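Local coordinates for protein ABC transporter (Caldanaerobius, PDB 4G68) that probably binds xylan-derived sugars outside the cell and delivers them to the membrane components of an ABC transporter for uptake, at residues A181-K186 and V246-F251; G189-A194 and A250-F255; Q240-M245 and Q410-Q415. One frame throughout, in Å; residues are numbered along the deposited sequence.

Contact 1: A181-K186 and V246-F251; sequences AIKTFK and VNAGAF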
loop_
_atom_site.group_PDB
_atom_site.type_symbol
_atom_site.label_atom_id
_atom_site.label_comp_id
_atom_site.label_asym_id
_atom_site.label_seq_id
_atom_site.Cartn_x
_atom_site.Cartn_y
_atom_site.Cartn_z
ATOM N N ALA C 181 -18.373 15.244 -10.021
ATOM C CA ALA C 181 -17.046 15.809 -10.281
ATOM C C ALA C 181 -16.394 15.114 -11.471
ATOM O O ALA C 181 -15.846 15.776 -12.355
ATOM C CB ALA C 181 -16.133 15.711 -9.055
ATOM N N ILE C 182 -16.441 13.790 -11.490
ATOM C CA ILE C 182 -15.836 13.018 -12.585
ATOM C C ILE C 182 -16.558 13.443 -13.865
ATOM O O ILE C 182 -15.914 13.786 -14.855
ATOM C CB ILE C 182 -16.017 11.480 -12.381
ATOM C CG1 ILE C 182 -15.164 10.974 -11.176
ATOM C CG2 ILE C 182 -15.836 10.699 -13.705
ATOM C CD1 ILE C 182 -15.572 9.597 -10.711
ATOM N N LYS C 183 -17.903 13.439 -13.837
ATOM C CA LYS C 183 -18.634 13.898 -15.046
ATOM C C LYS C 183 -18.264 15.326 -15.497
ATOM O O LYS C 183 -18.141 15.565 -16.723
ATOM C CB LYS C 183 -20.107 13.822 -14.799
ATOM C CG LYS C 183 -20.618 12.416 -14.973
ATOM C CD LYS C 183 -22.034 12.306 -14.476
ATOM C CE LYS C 183 -22.543 10.907 -14.719
ATOM N NZ LYS C 183 -23.928 10.729 -14.130
ATOM N N THR C 184 -18.136 16.244 -14.514
ATOM C CA THR C 184 -17.788 17.657 -14.772
ATOM C C THR C 184 -16.417 17.767 -15.409
ATOM O O THR C 184 -16.289 18.345 -16.488
ATOM C CB THR C 184 -17.935 18.559 -13.500
ATOM O OG1 THR C 184 -19.274 18.415 -12.969
ATOM C CG2 THR C 184 -17.686 20.057 -13.812
ATOM N N PHE C 185 -15.396 17.153 -14.796
ATOM C CA PHE C 185 -14.051 17.187 -15.384
ATOM C C PHE C 185 -13.973 16.614 -16.776
ATOM O O PHE C 185 -13.303 17.158 -17.654
ATOM C CB PHE C 185 -13.022 16.469 -14.499
ATOM C CG PHE C 185 -12.608 17.280 -13.299
ATOM C CD1 PHE C 185 -11.950 18.523 -13.464
ATOM C CD2 PHE C 185 -12.852 16.809 -12.000
ATOM C CE1 PHE C 185 -11.554 19.273 -12.356
ATOM C CE2 PHE C 185 -12.444 17.563 -10.894
ATOM C CZ PHE C 185 -11.800 18.790 -11.071
ATOM N N LYS C 186 -14.678 15.518 -16.978
ATOM C CA LYS C 186 -14.667 14.860 -18.273
ATOM C C LYS C 186 -15.198 15.792 -19.321
ATOM O O LYS C 186 -14.648 15.829 -20.416
ATOM C CB LYS C 186 -15.502 13.586 -18.194
ATOM C CG LYS C 186 -15.736 12.859 -19.510
ATOM C CD LYS C 186 -14.459 12.251 -20.066
ATOM C CE LYS C 186 -14.738 11.139 -21.076
ATOM N NZ LYS C 186 -13.453 10.561 -21.584
ATOM N N VAL C 246 -16.205 3.920 -14.082
ATOM C CA VAL C 246 -15.724 3.610 -15.453
ATOM C C VAL C 246 -16.615 4.312 -16.495
ATOM O O VAL C 246 -16.120 5.137 -17.316
ATOM C CB VAL C 246 -15.620 2.075 -15.751
ATOM C CG1 VAL C 246 -15.172 1.840 -17.177
ATOM C CG2 VAL C 246 -14.622 1.374 -14.814
ATOM N N ASN C 247 -17.918 4.022 -16.408
ATOM C CA ASN C 247 -18.943 4.566 -17.250
ATOM C C ASN C 247 -19.114 6.088 -17.203
ATOM O O ASN C 247 -19.530 6.671 -18.207
ATOM C CB ASN C 247 -20.298 3.925 -16.933
ATOM C CG ASN C 247 -20.304 2.428 -17.139
ATOM O OD1 ASN C 247 -19.555 1.897 -17.951
ATOM N ND2 ASN C 247 -21.139 1.737 -16.375
ATOM N N ALA C 248 -18.840 6.698 -16.039
ATOM C CA ALA C 248 -18.810 8.160 -15.868
ATOM C C ALA C 248 -17.612 8.740 -16.556
ATOM O O ALA C 248 -17.601 9.928 -16.783
ATOM C CB ALA C 248 -18.773 8.532 -14.413
ATOM N N GLY C 249 -16.614 7.893 -16.860
ATOM C CA GLY C 249 -15.402 8.278 -17.612
ATOM C C GLY C 249 -14.333 8.818 -16.660
ATOM O O GLY C 249 -13.605 9.765 -16.992
ATOM N N ALA C 250 -14.262 8.230 -15.464
ATOM C CA ALA C 250 -13.141 8.515 -14.552
ATOM C C ALA C 250 -11.732 8.302 -15.151
ATOM O O ALA C 250 -10.803 8.992 -14.758
ATOM C CB ALA C 250 -13.299 7.731 -13.267
ATOM N N PHE C 251 -11.565 7.370 -16.101
ATOM C CA PHE C 251 -10.213 6.938 -16.517
ATOM C C PHE C 251 -9.902 7.233 -17.971
ATOM O O PHE C 251 -10.786 7.146 -18.820
ATOM C CB PHE C 251 -9.941 5.451 -16.137
ATOM C CG PHE C 251 -10.415 5.105 -14.711
ATOM C CD1 PHE C 251 -9.701 5.569 -13.570
ATOM C CD2 PHE C 251 -11.604 4.353 -14.498
ATOM C CE1 PHE C 251 -10.186 5.314 -12.286
ATOM C CE2 PHE C 251 -12.066 4.091 -13.221
ATOM C CZ PHE C 251 -11.373 4.558 -12.114
#

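Contact 2: G189-A194 and A250-F255; sequences GVTPFA and AFDSGF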
loop_
_atom_site.group_PDB
_atom_site.type_symbol
_atom_site.label_atom_id
_atom_site.label_comp_id
_atom_site.label_asym_id
_atom_site.label_seq_id
_atom_site.Cartn_x
_atom_site.Cartn_y
_atom_site.Cartn_z
ATOM N N GLY C 189 -12.733 18.253 -20.715
ATOM C CA GLY C 189 -11.619 17.536 -21.366
ATOM C C GLY C 189 -10.523 17.244 -20.367
ATOM O O GLY C 189 -9.341 17.130 -20.753
ATOM N N VAL C 190 -10.894 17.153 -19.093
ATOM C CA VAL C 190 -9.890 16.863 -17.997
ATOM C C VAL C 190 -9.977 15.417 -17.454
ATOM O O VAL C 190 -11.005 15.000 -16.906
ATOM C CB VAL C 190 -9.980 17.880 -16.796
ATOM C CG1 VAL C 190 -8.967 17.542 -15.711
ATOM C CG2 VAL C 190 -9.776 19.332 -17.263
ATOM N N THR C 191 -8.891 14.659 -17.568
ATOM C CA THR C 191 -8.851 13.291 -17.019
ATOM C C THR C 191 -9.161 13.331 -15.505
ATOM O O THR C 191 -8.387 13.925 -14.738
ATOM C CB THR C 191 -7.444 12.648 -17.264
ATOM O OG1 THR C 191 -7.151 12.647 -18.661
ATOM C CG2 THR C 191 -7.384 11.222 -16.792
ATOM N N PRO C 192 -10.290 12.722 -15.070
ATOM C CA PRO C 192 -10.699 12.851 -13.665
ATOM C C PRO C 192 -9.731 12.101 -12.773
ATOM O O PRO C 192 -9.345 12.613 -11.768
ATOM C CB PRO C 192 -12.071 12.125 -13.637
ATOM C CG PRO C 192 -12.592 12.386 -15.011
ATOM C CD PRO C 192 -11.388 12.174 -15.892
ATOM N N PHE C 193 -9.401 10.862 -13.128
ATOM C CA PHE C 193 -8.473 10.086 -12.324
ATOM C C PHE C 193 -7.315 9.622 -13.208
ATOM O O PHE C 193 -7.552 9.109 -14.313
ATOM C CB PHE C 193 -9.137 8.807 -11.777
ATOM C CG PHE C 193 -9.914 8.986 -10.497
ATOM C CD1 PHE C 193 -9.323 8.714 -9.228
ATOM C CD2 PHE C 193 -11.263 9.340 -10.532
ATOM C CE1 PHE C 193 -10.073 8.887 -8.060
ATOM C CE2 PHE C 193 -12.007 9.445 -9.356
ATOM C CZ PHE C 193 -11.422 9.199 -8.131
ATOM N N ALA C 194 -6.079 9.779 -12.715
ATOM C CA ALA C 194 -4.933 9.097 -13.308
ATOM C C ALA C 194 -4.917 7.717 -12.724
ATOM O O ALA C 194 -4.606 7.592 -11.541
ATOM C CB ALA C 194 -3.628 9.799 -12.953
ATOM N N ALA C 250 -14.262 8.230 -15.464
ATOM C CA ALA C 250 -13.141 8.515 -14.552
ATOM C C ALA C 250 -11.732 8.302 -15.151
ATOM O O ALA C 250 -10.803 8.992 -14.758
ATOM C CB ALA C 250 -13.299 7.731 -13.267
ATOM N N PHE C 251 -11.565 7.370 -16.101
ATOM C CA PHE C 251 -10.213 6.938 -16.517
ATOM C C PHE C 251 -9.902 7.233 -17.971
ATOM O O PHE C 251 -10.786 7.146 -18.820
ATOM C CB PHE C 251 -9.941 5.451 -16.137
ATOM C CG PHE C 251 -10.415 5.105 -14.711
ATOM C CD1 PHE C 251 -9.701 5.569 -13.570
ATOM C CD2 PHE C 251 -11.604 4.353 -14.498
ATOM C CE1 PHE C 251 -10.186 5.314 -12.286
ATOM C CE2 PHE C 251 -12.066 4.091 -13.221
ATOM C CZ PHE C 251 -11.373 4.558 -12.114
ATOM N N ASP C 252 -8.658 7.566 -18.270
ATOM C CA ASP C 252 -8.215 7.711 -19.654
ATOM C C ASP C 252 -8.477 6.407 -20.423
ATOM O O ASP C 252 -8.447 5.326 -19.843
ATOM C CB ASP C 252 -6.734 8.025 -19.723
ATOM C CG ASP C 252 -6.424 9.510 -19.501
ATOM O OD1 ASP C 252 -7.136 10.414 -20.029
ATOM O OD2 ASP C 252 -5.419 9.775 -18.798
ATOM N N SER C 253 -8.724 6.507 -21.721
ATOM C CA SER C 253 -8.972 5.324 -22.566
ATOM C C SER C 253 -7.977 4.124 -22.341
ATOM O O SER C 253 -8.396 2.985 -22.120
ATOM C CB SER C 253 -9.045 5.749 -24.055
ATOM O OG SER C 253 -9.938 6.864 -24.252
ATOM N N GLY C 254 -6.676 4.380 -22.371
ATOM C CA GLY C 254 -5.687 3.290 -22.203
ATOM C C GLY C 254 -5.193 2.944 -20.792
ATOM O O GLY C 254 -4.089 2.350 -20.619
ATOM N N PHE C 255 -5.997 3.273 -19.781
ATOM C CA PHE C 255 -5.560 3.110 -18.371
ATOM C C PHE C 255 -5.154 1.671 -18.053
ATOM O O PHE C 255 -4.238 1.469 -17.262
ATOM C CB PHE C 255 -6.615 3.668 -17.388
ATOM C CG PHE C 255 -7.851 2.799 -17.212
ATOM C CD1 PHE C 255 -8.038 2.094 -16.049
ATOM C CD2 PHE C 255 -8.832 2.702 -18.197
ATOM C CE1 PHE C 255 -9.148 1.313 -15.858
ATOM C CE2 PHE C 255 -9.972 1.929 -17.995
ATOM C CZ PHE C 255 -10.115 1.220 -16.843
#

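Contact 3: Q240-M245 and Q410-Q415; sequences QKLQDM and QLFAKQ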
loop_
_atom_site.group_PDB
_atom_site.type_symbol
_atom_site.label_atom_id
_atom_site.label_comp_id
_atom_site.label_asym_id
_atom_site.label_seq_id
_atom_site.Cartn_x
_atom_site.Cartn_y
_atom_site.Cartn_z
ATOM N N GLN C 240 -20.717 -2.739 -8.751
ATOM C CA GLN C 240 -21.579 -1.829 -9.501
ATOM C C GLN C 240 -21.006 -0.393 -9.414
ATOM O O GLN C 240 -20.796 0.245 -10.439
ATOM C CB GLN C 240 -23.034 -1.888 -9.014
ATOM C CG GLN C 240 -23.996 -1.003 -9.815
ATOM C CD GLN C 240 -23.907 -1.274 -11.292
ATOM O OE1 GLN C 240 -24.355 -2.312 -11.775
ATOM N NE2 GLN C 240 -23.294 -0.354 -12.019
ATOM N N LYS C 241 -20.735 0.089 -8.202
ATOM C CA LYS C 241 -20.128 1.437 -8.065
ATOM C C LYS C 241 -18.760 1.680 -8.717
ATOM O O LYS C 241 -18.456 2.836 -9.062
ATOM C CB LYS C 241 -20.068 1.874 -6.607
ATOM C CG LYS C 241 -21.431 1.957 -5.945
ATOM C CD LYS C 241 -21.548 3.305 -5.312
ATOM C CE LYS C 241 -22.960 3.645 -4.866
ATOM N NZ LYS C 241 -23.310 2.960 -3.596
ATOM N N LEU C 242 -17.910 0.646 -8.830
ATOM C CA LEU C 242 -16.621 0.786 -9.529
ATOM C C LEU C 242 -16.893 1.043 -11.041
ATOM O O LEU C 242 -16.268 1.940 -11.676
ATOM C CB LEU C 242 -15.808 -0.515 -9.365
ATOM C CG LEU C 242 -14.308 -0.551 -8.996
ATOM C CD1 LEU C 242 -13.607 -1.583 -9.891
ATOM C CD2 LEU C 242 -13.616 0.781 -9.152
ATOM N N GLN C 243 -17.830 0.258 -11.602
ATOM C CA GLN C 243 -18.237 0.378 -13.043
ATOM C C GLN C 243 -18.893 1.748 -13.379
ATOM O O GLN C 243 -18.703 2.310 -14.479
ATOM C CB GLN C 243 -19.099 -0.849 -13.534
ATOM C CG GLN C 243 -18.265 -2.160 -13.587
ATOM C CD GLN C 243 -18.850 -3.265 -14.474
ATOM O OE1 GLN C 243 -18.122 -4.043 -15.168
ATOM N NE2 GLN C 243 -20.179 -3.316 -14.496
ATOM N N ASP C 244 -19.676 2.255 -12.427
ATOM C CA ASP C 244 -20.174 3.637 -12.426
ATOM C C ASP C 244 -19.073 4.688 -12.669
ATOM O O ASP C 244 -19.226 5.629 -13.487
ATOM C CB ASP C 244 -20.886 3.895 -11.099
ATOM C CG ASP C 244 -22.203 3.125 -11.006
ATOM O OD1 ASP C 244 -22.536 2.473 -12.013
ATOM O OD2 ASP C 244 -22.891 3.190 -9.961
ATOM N N MET C 245 -17.937 4.525 -11.995
ATOM C CA MET C 245 -16.804 5.420 -12.254
ATOM C C MET C 245 -16.261 5.182 -13.656
ATOM O O MET C 245 -15.871 6.122 -14.339
ATOM C CB MET C 245 -15.677 5.198 -11.220
ATOM C CG MET C 245 -16.083 5.427 -9.759
ATOM S SD MET C 245 -14.724 5.078 -8.608
ATOM C CE MET C 245 -13.378 6.048 -9.391
ATOM N N GLN C 410 -11.363 -7.416 -14.720
ATOM C CA GLN C 410 -12.518 -7.644 -15.616
ATOM C C GLN C 410 -13.769 -6.754 -15.366
ATOM O O GLN C 410 -14.543 -6.477 -16.313
ATOM C CB GLN C 410 -12.895 -9.110 -15.517
ATOM C CG GLN C 410 -11.908 -9.984 -16.241
ATOM C CD GLN C 410 -11.711 -11.325 -15.584
ATOM O OE1 GLN C 410 -12.673 -12.066 -15.261
ATOM N NE2 GLN C 410 -10.454 -11.650 -15.376
ATOM N N LEU C 411 -13.949 -6.303 -14.123
ATOM C CA LEU C 411 -14.899 -5.224 -13.819
ATOM C C LEU C 411 -14.538 -3.904 -14.507
ATOM O O LEU C 411 -15.402 -3.275 -15.155
ATOM C CB LEU C 411 -15.039 -4.980 -12.302
ATOM C CG LEU C 411 -15.795 -6.003 -11.449
ATOM C CD1 LEU C 411 -15.649 -5.646 -9.963
ATOM C CD2 LEU C 411 -17.272 -6.090 -11.846
ATOM N N PHE C 412 -13.287 -3.456 -14.343
ATOM C CA PHE C 412 -12.824 -2.222 -15.024
ATOM C C PHE C 412 -12.995 -2.321 -16.558
ATOM O O PHE C 412 -13.176 -1.287 -17.262
ATOM C CB PHE C 412 -11.367 -1.951 -14.713
ATOM C CG PHE C 412 -11.128 -1.254 -13.384
ATOM C CD1 PHE C 412 -10.756 -2.002 -12.211
ATOM C CD2 PHE C 412 -11.291 0.126 -13.267
ATOM C CE1 PHE C 412 -10.508 -1.356 -11.002
ATOM C CE2 PHE C 412 -11.037 0.778 -12.066
ATOM C CZ PHE C 412 -10.664 0.036 -10.916
ATOM N N ALA C 413 -12.904 -3.554 -17.056
ATOM C CA ALA C 413 -12.790 -3.825 -18.508
ATOM C C ALA C 413 -14.155 -4.024 -19.085
ATOM O O ALA C 413 -14.298 -4.207 -20.291
ATOM C CB ALA C 413 -11.959 -5.071 -18.775
ATOM N N LYS C 414 -15.161 -4.003 -18.216
ATOM C CA LYS C 414 -16.559 -4.181 -18.631
ATOM C C LYS C 414 -16.774 -5.567 -19.273
ATOM O O LYS C 414 -17.655 -5.719 -20.136
ATOM C CB LYS C 414 -16.975 -3.057 -19.600
ATOM C CG LYS C 414 -16.912 -1.644 -19.029
ATOM C CD LYS C 414 -17.991 -1.416 -17.977
ATOM C CE LYS C 414 -19.314 -1.119 -18.663
ATOM N NZ LYS C 414 -20.423 -0.928 -17.697
ATOM N N GLN C 415 -15.964 -6.553 -18.839
ATOM C CA GLN C 415 -16.044 -7.955 -19.313
ATOM C C GLN C 415 -16.777 -8.897 -18.345
ATOM O O GLN C 415 -17.203 -9.995 -18.729
ATOM C CB GLN C 415 -14.665 -8.522 -19.625
ATOM C CG GLN C 415 -13.959 -7.838 -20.776
ATOM C CD GLN C 415 -12.511 -8.256 -20.888
ATOM O OE1 GLN C 415 -12.172 -9.413 -20.602
ATOM N NE2 GLN C 415 -11.657 -7.319 -21.332
#

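Contact 1: A181-K186 and V246-F251
Ile182 points from helix 175-187 straight at the end of helix 233-248: its CG2 branch packs on Ala248 and on the peptide into Ala250, and CD1 reaches on to the methyl of Ala250. With CG1 anti to the carbonyl carbon (chi1 -69°), CG2 swings anti to the backbone N and touches Ala248 CB at 3.7 Å. The same methyl presses against the peptide beyond, reaching Ala250 N at 3.4 Å. The other branch ends with CD1 3.9 Å from Ala250 CB. Ala250 is therefore held between two hydrophobic neighbours, because its methyl also sits over the centre of one face of the Phe251 ring. Met245, one turn back in helix 233-248, touches both Ala250 and Phe251.

The helix stops in a Schellman motif, with Gly249 in the positive-phi position (phi 87°). Lys186 lies across this turn. Its first torsion carries CG anti to the backbone N, and a bend at chi2 (68°) brings the aliphatic chain past the glycine, with CD 4.0 Å from Gly249 O. A beta carbon on Gly249 would come within 3.2 Å of Lys186 CE, so packing as well as backbone conformation suits a glycine here. On the other flank, Lys183 lays its CG 4.3 Å from Ala248 CB, and its extended chain continues toward solvent.

What joins helix 175-187 to the end of helix 233-248 and the chain leaving it, in this outer part of the solute-binding fold, is methyl and methylene contact. The two lysines lend their carbon chains to the margin and remain exposed. The carbonyls of Ala248 and Gly249 face aliphatic carbon across the interface, so the fit depends on shape and not on polar pairing.

Contact 2: G189-A194 and A250-F255
Phe193 and Ala250 form the tight end of this loop-to-loop contact in the solute-binding fold, which sets the chain exits of helices 175-187 and 233-248 against each other. Phe193 N gives its hydrogen to Ala250 O at 2.8 Å, in the carbonyl plane and moderately bent (147° at the hydrogen). Pro192 closes on the same oxygen with its CD, 3.4 Å away. The Phe193 and Phe251 side chains run side by side in the same direction, with Phe251 CE1 3.7 Å from Phe193 CB. Their planes are inclined at 47°, an oblique pairing, and Ala250 CB lies 3.8 Å from Phe193 CD2. Met245 packs on both phenylalanines, while Met274 and Phe276 meet Phe193, tying its loop to strand 274-278.

Toward the surface the contact thins to one polar pair. Thr191 and Asp252 cross at about a right angle, and Thr191 OG1 donates to Asp252 OD1 at 2.6 Å, on the syn side but 27° out of the carboxylate plane. The threonine's first torsion turns OG1 to the acid and puts CG2 close against the same carboxylate, 3.2 Å from Asp252 OD2. Beyond it, Ser253 and Gly254 lie exposed in the type I turn from Asp252 to Phe255.

With an alanine in place of Asp252, the Thr191 hydroxyl would probably be left without this partner and freer to turn. Asp252 N is buried here without a partner. Because Glu266 brings a second carboxylate close to OD2, the two acids are likely to raise each other's proton affinity, and the hydroxyl donor may ease the charge on Asp252.

Contact 3: Q240-M245 and Q410-Q415
The backbones come closest at Gln243 and Phe412, CA to CA 6.3 Å, where helix 233-248 passes the end of helix 398-412. A Schellman motif closes that second helix, with Lys414 in the positive-phi position (62°): Gln415 N bonds back to Gln410 O and Lys414 N to Leu411 O. The contact joins two helices far apart in the sequence of this solute-binding fold.

One part of it is a CH-pi contact. Leu242 crosses Phe412 at about a right angle and sets CD1 over one face of the ring, 3.6 Å from the centroid and 26° off the normal. The methyl is displaced toward the rim. The 3.3 Å approach of Leu242 CD1 to Phe412 CE1 is doubtful evidence of tight packing, since both leucine torsions lie away from the staggered positions, a sign of strain or of uncertainty in the modelled side chain. Tyr206 and Ile210 of helix 201-215 also pack on Leu242.

Gln243 makes the other part of the contact, its extended side chain reaching the exit of the second helix. Lys414 crosses it from the solvent side: a bend at chi2 brings Lys414 CD to 4.1 Å from Gln243 CD, and a second at chi3 turns the end of the chain toward Asn247, where NZ makes a weak hydrogen bond with OD1. Pro418 of helix 418-429 touches Gln243 as well. Nearer the backbone, Gln243 CG lies 3.4 Å from Leu411 O, the same carbonyl oxygen that accepts the Lys414 N-H.

In the fold
Helix 233-248 and the chain leaving it run through all three contacts. Contacts 1 and 2 share Ala250 and Phe251 and have centres about 7 Å apart; contact 3 lies on the preceding turns, its centre about 13 Å from that of contact 1. Contacts 2 and 3 are mostly buried, whereas contact 1 is partly buried with lysines at its margin. Their chemistry differs: contact 1 is aliphatic, contact 2 combines two hydrogen bonds with phenylalanine packing, and contact 3 pairs a methyl-aromatic contact with a buried glutamine. Met245 and Phe251 bridge them, since Met245 CE meets both Phe193 and Phe251, and the Phe251 ring in turn touches Phe412.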